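Local coordinates for citrate lyase, subunit 1 (Methanosaeta concilii, PDB 6HXI), which probably acts as one subunit of ATP citrate lyase, which uses ATP and coenzyme A to split citrate into acetyl-CoA and oxaloacetate, at residues G303-D308 and A349-G354; P309-T314 and V355-E360; T320-M325 and K334-G339; I371-R376 and K387-L392. All coordinates share one frame; numbering follows the deposited sequence.

Interaction 1: residues G303-D308 and A349-G354; sequences GEYSGD and AKTFKG. With COA (coenzyme A), chain G.
Tyr-305 drives its hydroxyl against the rim of the Phe-352 ring, OH standing 3.6 Å from CE1 and close to the plane of that ring. The two side chains cross at about a right angle, and this is the tight part of the contact. With its CG placed between backbone N and carbonyl carbon (chi1 76°), Tyr-305 reaches out of its strand toward the helix. A water lies in the plane of the tyrosine ring at its hydroxyl end, 2.7 Å from Tyr-305 OH, and donates to Thr-351 OG1, also 2.7 Å away. That threonine hydroxyl is itself bonded to Asp-347 O.

In fold terms, the strand 301-306 is joined here to helix 348-361 within the citrate-binding region, related to succinyl-CoA synthetase. The turn after the strand belongs to the coenzyme A pocket: Gly-307 CA comes to 3.4 Å from O5P of the cofactor. Gly-307 N also bonds a citrate anion.

Toward solvent the contact slackens. Asp-308 OD2 and Lys-350 NZ, oppositely charged, stay 5.4 Å apart, while Asp-308 OD1 accepts from Asp-347 N.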
# COMPACT_ATOMS: atom_id res chain seq x y z
N GLY C 303 17.25 52.85 23.29
CA GLY C 303 16.96 51.57 22.68
C GLY C 303 15.68 51.61 21.86
O GLY C 303 14.85 52.53 22.01
N GLU C 304 15.51 50.59 21.01
CA GLU C 304 14.40 50.47 20.07
C GLU C 304 14.32 49.04 19.54
O GLU C 304 15.34 48.44 19.20
CB GLU C 304 14.69 51.44 18.90
CG GLU C 304 13.58 51.65 17.91
CD GLU C 304 13.69 50.78 16.67
OE1 GLU C 304 14.54 51.06 15.79
OE2 GLU C 304 12.90 49.82 16.57
N TYR C 305 13.11 48.50 19.47
CA TYR C 305 12.77 47.22 18.86
C TYR C 305 11.46 47.44 18.10
O TYR C 305 10.57 48.13 18.59
CB TYR C 305 12.68 46.06 19.88
CG TYR C 305 11.42 46.06 20.72
CD1 TYR C 305 11.34 46.81 21.89
CD2 TYR C 305 10.32 45.29 20.36
CE1 TYR C 305 10.19 46.81 22.67
CE2 TYR C 305 9.15 45.30 21.12
CZ TYR C 305 9.09 46.06 22.28
OH TYR C 305 7.94 46.07 23.02
N SER C 306 11.38 46.94 16.87
CA SER C 306 10.19 47.08 16.02
C SER C 306 10.29 46.06 14.90
O SER C 306 11.15 45.20 14.94
CB SER C 306 10.10 48.49 15.46
OG SER C 306 11.28 48.77 14.73
N GLY C 307 9.41 46.16 13.92
CA GLY C 307 9.41 45.26 12.77
C GLY C 307 9.07 43.83 13.11
O GLY C 307 9.60 42.89 12.50
N ASP C 308 8.18 43.65 14.10
CA ASP C 308 7.68 42.37 14.61
C ASP C 308 8.79 41.34 14.95
O ASP C 308 8.86 40.29 14.29
CB ASP C 308 6.61 41.76 13.68
CG ASP C 308 5.79 40.61 14.29
OD1 ASP C 308 5.64 40.57 15.55
OD2 ASP C 308 5.28 39.77 13.51
N ALA C 349 1.83 39.89 22.17
CA ALA C 349 1.82 38.63 22.92
C ALA C 349 3.15 37.92 22.82
O ALA C 349 3.66 37.47 23.84
CB ALA C 349 0.71 37.72 22.41
N LYS C 350 3.69 37.78 21.58
CA LYS C 350 4.97 37.11 21.27
C LYS C 350 6.16 37.90 21.83
O LYS C 350 7.06 37.29 22.42
CB LYS C 350 5.16 36.91 19.75
CG LYS C 350 4.16 35.97 19.10
CD LYS C 350 4.42 35.84 17.61
CE LYS C 350 3.31 35.09 16.93
NZ LYS C 350 3.51 35.00 15.46
N THR C 351 6.17 39.24 21.63
CA THR C 351 7.25 40.11 22.12
C THR C 351 7.26 40.13 23.66
O THR C 351 8.31 39.87 24.25
CB THR C 351 7.22 41.52 21.51
OG1 THR C 351 6.02 42.19 21.88
CG2 THR C 351 7.42 41.53 20.01
N PHE C 352 6.07 40.40 24.29
CA PHE C 352 5.98 40.43 25.76
C PHE C 352 6.21 39.06 26.38
O PHE C 352 6.63 39.01 27.52
CB PHE C 352 4.69 41.09 26.26
CG PHE C 352 4.70 42.60 26.24
CD1 PHE C 352 5.69 43.31 25.56
CD2 PHE C 352 3.71 43.33 26.89
CE1 PHE C 352 5.70 44.70 25.54
CE2 PHE C 352 3.72 44.72 26.87
CZ PHE C 352 4.72 45.40 26.20
N LYS C 353 6.03 37.95 25.62
CA LYS C 353 6.35 36.62 26.13
C LYS C 353 7.86 36.52 26.36
O LYS C 353 8.27 35.94 27.36
CB LYS C 353 5.86 35.50 25.19
CG LYS C 353 6.23 34.10 25.67
CD LYS C 353 5.34 33.02 25.11
CE LYS C 353 5.38 31.78 25.98
NZ LYS C 353 6.55 30.92 25.69
N GLY C 354 8.66 37.12 25.45
CA GLY C 354 10.12 37.19 25.54
C GLY C 354 10.58 38.07 26.70
O GLY C 354 11.50 37.70 27.44
N1A COA G . 16.25 28.51 1.34
C2A COA G . 16.86 29.63 0.93
N3A COA G . 16.50 30.90 1.14
C4A COA G . 15.34 30.97 1.81
C5A COA G . 14.60 29.91 2.29
C6A COA G . 15.11 28.61 2.06
N6A COA G . 14.56 27.50 2.54
N7A COA G . 13.41 30.35 2.84
C8A COA G . 13.46 31.65 2.70
N9A COA G . 14.60 32.10 2.08
C1B COA G . 14.95 33.48 1.74
C2B COA G . 13.94 34.22 0.88
O2B COA G . 14.10 33.89 -0.50
C3B COA G . 14.33 35.67 1.18
O3B COA G . 15.49 36.08 0.43
P3B COA G . 15.80 37.60 0.05
O7A COA G . 15.75 38.39 1.31
O8A COA G . 17.13 37.59 -0.60
O9A COA G . 14.73 37.99 -0.99
C4B COA G . 14.82 35.62 2.63
O4B COA G . 15.07 34.23 2.93
C5B COA G . 13.89 36.22 3.66
O5B COA G . 12.56 35.75 3.36
P1A COA G . 11.27 36.75 3.44
O1A COA G . 9.96 36.04 3.49
O2A COA G . 11.32 37.84 2.39
O3A COA G . 11.64 37.36 4.86
P2A COA G . 11.01 38.25 6.03
O4A COA G . 10.33 37.38 7.00
O5A COA G . 12.19 38.95 6.66
O6A COA G . 9.99 39.30 5.33
CBP COA G . 9.64 41.70 5.57
CCP COA G . 10.41 40.59 4.86
CDP COA G . 10.10 43.05 5.01
CEP COA G . 8.12 41.56 5.36
CAP COA G . 9.95 41.62 7.09
OAP COA G . 11.33 41.47 7.33
C9P COA G . 9.41 42.75 7.96
O9P COA G . 8.23 42.74 8.33
N8P COA G . 10.28 43.72 8.30
C7P COA G . 9.89 44.91 9.04
C6P COA G . 10.05 46.16 8.22
C5P COA G . 9.74 47.41 9.01
O5P COA G . 9.93 47.45 10.22
N4P COA G . 9.24 48.43 8.32
C3P COA G . 8.80 49.67 8.95
C2P COA G . 7.40 49.56 9.53
S1P COA G . 6.97 51.24 10.06
O HOH W 1 5.74 44.91 22.00

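Interaction 2: residues P309-T314 and V355-E360; sequences PNTEET and VVMALE
The backbones of Thr-314 and Val-355 approach most closely here, their CA atoms 6.3 Å apart, where the start of helix 311-325 meets the middle of helix 348-361. This is helix-to-helix packing in the citrate-binding region, and the first helix opens with a capping box. Asn-310 sits at the N-cap, and its OD1 accepts a hydrogen bond from Glu-313 N over 2.8 Å, the donor lying almost in line with the side-chain C=O. In return, Asn-310 N donates to Glu-313 OE1 at 3.2 Å, approaching from above the carboxylate plane rather than within it. Between them the two bonds satisfy backbone N-H groups that the first turn cannot pair by itself and fix both side chains.

Across the interface the touch is light. Thr-314 turns its hydroxyl toward the second helix and reaches only to 4.2 Å between OG1 and Val-355 N. That hydroxyl lies near the carbonyl oxygens of both Thr-311 and Thr-351, and it has one proton to offer. Thr-311 OG1 bonds Lys-350 O, five residues before Val-355. On the outward side of the first helix, Glu-312 forms a salt bridge with Lys-496 of the neighbouring succinyl-CoA ligase alpha-type chain. At the less buried margin of the interface, the methyl CG2 of Thr-311 rests 4.2 Å from Met-357 SD.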
# COMPACT_ATOMS: atom_id res chain seq x y z
N PRO C 309 9.66 41.60 15.97
CA PRO C 309 10.67 40.59 16.34
C PRO C 309 10.04 39.41 17.07
O PRO C 309 9.05 39.61 17.78
CB PRO C 309 11.64 41.36 17.25
CG PRO C 309 10.87 42.51 17.78
CD PRO C 309 9.73 42.80 16.86
N ASN C 310 10.59 38.18 16.90
CA ASN C 310 10.06 37.00 17.58
C ASN C 310 10.40 36.99 19.07
O ASN C 310 11.19 37.81 19.54
CB ASN C 310 10.49 35.70 16.88
CG ASN C 310 11.98 35.44 16.81
OD1 ASN C 310 12.72 35.58 17.80
ND2 ASN C 310 12.45 34.99 15.66
N THR C 311 9.79 36.04 19.82
CA THR C 311 9.97 35.83 21.25
C THR C 311 11.45 35.69 21.66
O THR C 311 11.87 36.32 22.63
CB THR C 311 9.13 34.62 21.70
OG1 THR C 311 7.78 34.91 21.41
CG2 THR C 311 9.28 34.31 23.19
N GLU C 312 12.21 34.87 20.94
CA GLU C 312 13.63 34.61 21.17
C GLU C 312 14.44 35.89 21.04
O GLU C 312 15.26 36.17 21.91
CB GLU C 312 14.12 33.52 20.20
CG GLU C 312 15.58 33.13 20.29
CD GLU C 312 16.04 32.35 19.08
OE1 GLU C 312 16.81 32.90 18.26
OE2 GLU C 312 15.58 31.20 18.91
N GLU C 313 14.18 36.69 19.98
CA GLU C 313 14.89 37.96 19.76
C GLU C 313 14.63 38.95 20.89
O GLU C 313 15.58 39.53 21.42
CB GLU C 313 14.55 38.58 18.40
CG GLU C 313 15.11 37.77 17.24
CD GLU C 313 14.54 38.03 15.86
OE1 GLU C 313 13.49 38.71 15.75
OE2 GLU C 313 15.13 37.52 14.88
N THR C 314 13.35 39.10 21.31
CA THR C 314 12.96 40.02 22.39
C THR C 314 13.48 39.53 23.73
O THR C 314 13.80 40.35 24.59
CB THR C 314 11.44 40.30 22.41
OG1 THR C 314 10.75 39.08 22.73
CG2 THR C 314 10.93 40.86 21.11
N VAL C 355 9.90 39.22 26.88
CA VAL C 355 10.13 40.20 27.96
C VAL C 355 9.83 39.53 29.33
O VAL C 355 10.64 39.64 30.25
CB VAL C 355 9.32 41.51 27.74
CG1 VAL C 355 9.42 42.45 28.95
CG2 VAL C 355 9.72 42.22 26.45
N VAL C 356 8.67 38.85 29.45
CA VAL C 356 8.25 38.14 30.66
C VAL C 356 9.27 37.05 31.03
O VAL C 356 9.68 36.99 32.18
CB VAL C 356 6.77 37.62 30.59
CG1 VAL C 356 6.46 36.60 31.68
CG2 VAL C 356 5.78 38.79 30.66
N MET C 357 9.73 36.25 30.04
CA MET C 357 10.73 35.18 30.23
C MET C 357 12.06 35.69 30.81
O MET C 357 12.64 35.04 31.69
CB MET C 357 10.98 34.42 28.93
CG MET C 357 9.89 33.44 28.62
SD MET C 357 10.08 32.66 27.01
CE MET C 357 9.55 30.98 27.46
N ALA C 358 12.53 36.86 30.33
CA ALA C 358 13.76 37.48 30.82
C ALA C 358 13.56 38.01 32.23
O ALA C 358 14.41 37.74 33.08
CB ALA C 358 14.21 38.58 29.89
N LEU C 359 12.42 38.70 32.50
CA LEU C 359 12.08 39.24 33.83
C LEU C 359 11.98 38.15 34.89
O LEU C 359 12.45 38.37 36.01
CB LEU C 359 10.80 40.10 33.80
CG LEU C 359 10.88 41.44 33.07
CD1 LEU C 359 9.50 41.99 32.79
CD2 LEU C 359 11.69 42.46 33.86
N GLU C 360 11.43 36.97 34.52
CA GLU C 360 11.33 35.78 35.37
C GLU C 360 12.72 35.31 35.78
O GLU C 360 12.93 34.97 36.95
CB GLU C 360 10.61 34.64 34.63
CG GLU C 360 9.10 34.62 34.81
CD GLU C 360 8.36 33.59 33.97
OE1 GLU C 360 8.38 33.70 32.73
OE2 GLU C 360 7.70 32.71 34.57

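Interaction 3: residues T320-M325 and K334-G339; sequences TILDLM and KVLLIG
Lys-334, at the start of its strand, lays an extended side chain alongside the last turn of the segment 320-325, with Met-325 as its partner throughout. Its CB touches the methyl end of Met-325, 3.9 Å from CE. Farther along, CD passes 3.5 Å from Met-325 O, and CE follows the same oxygen at slightly longer range. At the tip, NZ donates to Met-325 O over 3.2 Å; the C=O...N angle is 126° and the ammonium stands above the carbonyl plane, 49° out of it. NZ also donates to Ser-328 O, its stronger partner, so the ammonium is held by two backbone carbonyls. With an alanine here, the carbonyls of Met-325 and Ser-328 would probably lose the ammonium they share, and Met-325 O the cover of CD and CE alongside it.

Met-325 reaches back the other way. Its CG is anti to the backbone N and the rest of the chain is straight, which carries CE across to the strand, 3.4 Å from Val-335 O and 3.8 Å from Leu-336 CB. Leu-336 then meets the preceding helical turn with both branches: CD1 lies 4.1 Å from Ile-321 CG2, those side chains crossing at about a right angle, and CD2 lies 4.2 Å from Leu-322 CD2. Trp-274 of the neighbouring strand also covers Ile-321 and Met-325. Segment and strand run nearly antiparallel, their short axes 11.0 Å apart at closest approach, as is characteristic of an alpha/beta fold in which a helix returns over the face of a parallel sheet before the chain enters its next strand.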
# COMPACT_ATOMS: atom_id res chain seq x y z
N THR C 320 19.71 41.39 27.92
CA THR C 320 20.81 42.35 27.78
C THR C 320 20.57 43.61 28.61
O THR C 320 21.47 44.02 29.35
CB THR C 320 21.07 42.67 26.30
OG1 THR C 320 21.16 41.46 25.57
CG2 THR C 320 22.35 43.47 26.09
N ILE C 321 19.36 44.22 28.49
CA ILE C 321 18.96 45.42 29.23
C ILE C 321 18.97 45.12 30.73
O ILE C 321 19.58 45.88 31.49
CB ILE C 321 17.61 46.02 28.73
CG1 ILE C 321 17.79 46.68 27.34
CG2 ILE C 321 17.01 47.02 29.77
CD1 ILE C 321 16.55 47.16 26.68
N LEU C 322 18.36 43.98 31.14
CA LEU C 322 18.30 43.56 32.54
C LEU C 322 19.68 43.35 33.12
O LEU C 322 19.95 43.84 34.21
CB LEU C 322 17.43 42.31 32.75
CG LEU C 322 15.94 42.51 32.54
CD1 LEU C 322 15.26 41.21 32.40
CD2 LEU C 322 15.32 43.33 33.65
N ASP C 323 20.58 42.69 32.36
CA ASP C 323 21.96 42.45 32.77
C ASP C 323 22.65 43.74 33.17
O ASP C 323 23.10 43.85 34.31
CB ASP C 323 22.77 41.74 31.66
CG ASP C 323 24.23 41.45 32.01
OD1 ASP C 323 24.51 41.23 33.21
OD2 ASP C 323 25.07 41.44 31.10
N LEU C 324 22.69 44.72 32.25
CA LEU C 324 23.32 46.04 32.41
C LEU C 324 22.74 46.87 33.56
O LEU C 324 23.46 47.65 34.18
CB LEU C 324 23.22 46.82 31.10
CG LEU C 324 24.06 46.33 29.93
CD1 LEU C 324 23.44 46.75 28.61
CD2 LEU C 324 25.50 46.82 30.05
N MET C 325 21.43 46.71 33.83
CA MET C 325 20.64 47.37 34.85
C MET C 325 20.86 46.79 36.28
O MET C 325 20.53 47.45 37.26
CB MET C 325 19.17 47.20 34.47
CG MET C 325 18.26 48.24 35.03
SD MET C 325 16.60 48.08 34.32
CE MET C 325 15.80 49.40 35.21
N LYS C 334 15.85 51.89 40.57
CA LYS C 334 15.99 52.08 39.13
C LYS C 334 14.63 51.88 38.49
O LYS C 334 13.82 51.13 39.02
CB LYS C 334 17.03 51.11 38.53
CG LYS C 334 18.45 51.61 38.70
CD LYS C 334 19.49 50.60 38.28
CE LYS C 334 20.87 51.19 38.45
NZ LYS C 334 21.93 50.18 38.25
N VAL C 335 14.35 52.57 37.38
CA VAL C 335 13.07 52.45 36.68
C VAL C 335 13.23 51.83 35.27
O VAL C 335 14.13 52.24 34.52
CB VAL C 335 12.32 53.80 36.67
CG1 VAL C 335 11.10 53.75 35.77
CG2 VAL C 335 11.92 54.23 38.07
N LEU C 336 12.38 50.83 34.93
CA LEU C 336 12.31 50.18 33.61
C LEU C 336 11.00 50.58 32.90
O LEU C 336 9.92 50.20 33.34
CB LEU C 336 12.45 48.64 33.67
CG LEU C 336 12.38 47.85 32.31
CD1 LEU C 336 13.39 48.37 31.24
CD2 LEU C 336 12.56 46.35 32.53
N LEU C 337 11.13 51.34 31.79
CA LEU C 337 10.00 51.81 31.00
C LEU C 337 9.82 51.00 29.73
O LEU C 337 10.56 51.17 28.77
CB LEU C 337 10.12 53.32 30.70
CG LEU C 337 10.28 54.26 31.91
CD1 LEU C 337 10.73 55.62 31.48
CD2 LEU C 337 8.99 54.38 32.70
N ILE C 338 8.84 50.09 29.76
CA ILE C 338 8.47 49.21 28.64
C ILE C 338 7.30 49.85 27.93
O ILE C 338 6.13 49.57 28.21
CB ILE C 338 8.19 47.74 29.09
CG1 ILE C 338 9.26 47.25 30.13
CG2 ILE C 338 8.10 46.83 27.84
CD1 ILE C 338 9.12 45.85 30.67
N GLY C 339 7.62 50.77 27.03
CA GLY C 339 6.60 51.53 26.32
C GLY C 339 6.51 51.26 24.84
O GLY C 339 7.08 50.29 24.33

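Interaction 4: residues I371-R376 and K387-L392; sequences IEIYVR and KLMRDL
The CA atoms of Val-375 and Met-389 lie 8.3 Å apart, the shortest such distance between the strand 371-376 and the helical segment 387-392, so the gap is spanned by side chains alone. Met-389 does nearly all the bridging. Its chain bends twice, at chi2 (-65°) and chi3 (-48°), and this curls the terminal methyl over the strand. There CE packs 3.6 Å from CG2 of Val-375, the branch that lies beside its own backbone N, the two side chains crossing obliquely. The same methyl also reaches Ile-373, more loosely, at 4.3 Å from CG2. Ile-373 and Val-375 are two residues apart and so point from the same face of the strand, offering one apolar surface to a single methionine.

The strand, this helix and the strand 400-403 make up a beta-alpha-beta crossover in the parallel sheet of the citrate-binding region, and the contact fastens the crossover helix to the first of its strands. Met-389 also packs on Val-402 of the second strand, and Phe-352 from helix 348-361 presses on both Val-375 and Met-389.

On the opposite face, Tyr-374 points away from the helix. Its OH donates to Glu-372 OE1 at 3.2 Å, meeting the carboxylate on the anti side and 21° out of its plane, which ties together two neighbouring side chains on that face. At the far end of the strand, Arg-376 NE bonds Thr-407 O, while NH1 bonds Gly-340 O and forms a salt bridge with Glu-184 of the neighbouring succinyl-CoA ligase alpha-type chain.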
# COMPACT_ATOMS: atom_id res chain seq x y z
N ILE C 371 14.24 47.72 41.46
CA ILE C 371 13.75 48.06 40.13
C ILE C 371 12.21 48.06 40.10
O ILE C 371 11.58 47.14 40.65
CB ILE C 371 14.42 47.17 39.04
CG1 ILE C 371 15.94 47.47 38.95
CG2 ILE C 371 13.75 47.33 37.66
CD1 ILE C 371 16.80 46.49 38.12
N GLU C 372 11.63 49.12 39.50
CA GLU C 372 10.19 49.34 39.30
C GLU C 372 9.92 49.34 37.80
O GLU C 372 10.58 50.06 37.05
CB GLU C 372 9.75 50.67 39.93
CG GLU C 372 9.65 50.61 41.44
CD GLU C 372 9.81 51.95 42.14
OE1 GLU C 372 9.37 52.98 41.58
OE2 GLU C 372 10.36 51.96 43.27
N ILE C 373 8.98 48.49 37.35
CA ILE C 373 8.65 48.32 35.93
C ILE C 373 7.36 49.06 35.58
O ILE C 373 6.37 48.91 36.30
CB ILE C 373 8.65 46.81 35.53
CG1 ILE C 373 10.04 46.18 35.74
CG2 ILE C 373 8.17 46.60 34.09
CD1 ILE C 373 10.03 44.88 36.48
N TYR C 374 7.38 49.86 34.50
CA TYR C 374 6.23 50.62 34.00
C TYR C 374 6.00 50.25 32.53
O TYR C 374 6.92 50.37 31.71
CB TYR C 374 6.44 52.14 34.18
CG TYR C 374 6.59 52.56 35.63
CD1 TYR C 374 7.80 52.39 36.30
CD2 TYR C 374 5.53 53.14 36.32
CE1 TYR C 374 7.94 52.76 37.64
CE2 TYR C 374 5.66 53.53 37.66
CZ TYR C 374 6.87 53.34 38.31
OH TYR C 374 6.99 53.72 39.62
N VAL C 375 4.80 49.74 32.21
CA VAL C 375 4.40 49.28 30.88
C VAL C 375 3.20 50.06 30.30
O VAL C 375 2.23 50.26 31.02
CB VAL C 375 4.09 47.76 30.90
CG1 VAL C 375 3.88 47.21 29.49
CG2 VAL C 375 5.17 46.97 31.65
N ARG C 376 3.28 50.46 29.01
CA ARG C 376 2.20 51.08 28.24
C ARG C 376 2.31 50.51 26.82
O ARG C 376 3.26 50.82 26.11
CB ARG C 376 2.26 52.62 28.21
CG ARG C 376 1.00 53.27 27.59
CD ARG C 376 1.03 53.37 26.06
NE ARG C 376 -0.17 54.00 25.51
CZ ARG C 376 -0.35 54.29 24.22
NH1 ARG C 376 0.60 54.02 23.33
NH2 ARG C 376 -1.47 54.88 23.82
N LYS C 387 -1.86 40.94 29.97
CA LYS C 387 -2.29 39.89 30.91
C LYS C 387 -1.06 39.16 31.48
O LYS C 387 -1.01 38.92 32.69
CB LYS C 387 -3.24 38.88 30.24
CG LYS C 387 -4.13 38.12 31.23
CD LYS C 387 -4.55 36.73 30.73
CE LYS C 387 -5.68 36.75 29.72
NZ LYS C 387 -5.67 35.55 28.85
N LEU C 388 -0.08 38.81 30.62
CA LEU C 388 1.19 38.16 30.98
C LEU C 388 1.98 39.02 31.97
O LEU C 388 2.51 38.48 32.94
CB LEU C 388 2.07 37.94 29.72
CG LEU C 388 1.66 36.87 28.72
CD1 LEU C 388 2.40 37.08 27.39
CD2 LEU C 388 1.91 35.49 29.26
N MET C 389 2.07 40.34 31.71
CA MET C 389 2.77 41.34 32.54
C MET C 389 2.08 41.54 33.89
O MET C 389 2.77 41.73 34.89
CB MET C 389 2.87 42.71 31.83
CG MET C 389 3.74 42.74 30.57
SD MET C 389 5.52 42.44 30.77
CE MET C 389 5.93 43.51 32.13
N ARG C 390 0.73 41.52 33.92
CA ARG C 390 -0.07 41.68 35.13
C ARG C 390 0.08 40.47 36.04
O ARG C 390 0.23 40.63 37.25
CB ARG C 390 -1.55 41.95 34.81
CG ARG C 390 -1.82 43.37 34.37
CD ARG C 390 -3.30 43.62 34.20
NE ARG C 390 -3.57 44.69 33.24
CZ ARG C 390 -4.00 44.49 32.00
NH1 ARG C 390 -4.23 43.26 31.56
NH2 ARG C 390 -4.23 45.53 31.20
N ASP C 391 0.05 39.25 35.44
CA ASP C 391 0.21 37.96 36.14
C ASP C 391 1.62 37.83 36.71
O ASP C 391 1.79 37.23 37.76
CB ASP C 391 -0.09 36.78 35.20
CG ASP C 391 -1.51 36.69 34.66
OD1 ASP C 391 -2.36 37.54 35.03
OD2 ASP C 391 -1.77 35.79 33.84
N LEU C 392 2.62 38.41 36.00
CA LEU C 392 4.03 38.42 36.38
C LEU C 392 4.26 39.31 37.60
O LEU C 392 4.86 38.85 38.57
CB LEU C 392 4.90 38.87 35.19
CG LEU C 392 6.43 38.88 35.38
CD1 LEU C 392 6.97 37.48 35.56
CD2 LEU C 392 7.12 39.56 34.21

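How the interactions relate
Going along the chain, strand 301-306 with the loop to Asp-308, and then the helix start that follows, pair in turn with two successive stretches of helix 348-361. Interactions 1 and 2 therefore cross, each closing a loop of about forty residues. Inside both loops lies interaction 3, a short one in which the chain leaving helix 311-325 turns back so that strand 334-338 packs against it. Interaction 4 opens only after these are closed and fastens the next crossover helix to strand 371-376. Strands 334-338 and 371-376 are neighbours in one parallel sheet, which joins interactions 3 and 4. Helix 348-361 touches all the rest: Phe-352 meets Ile-338, and Leu-359 meets Leu-322 and Leu-392.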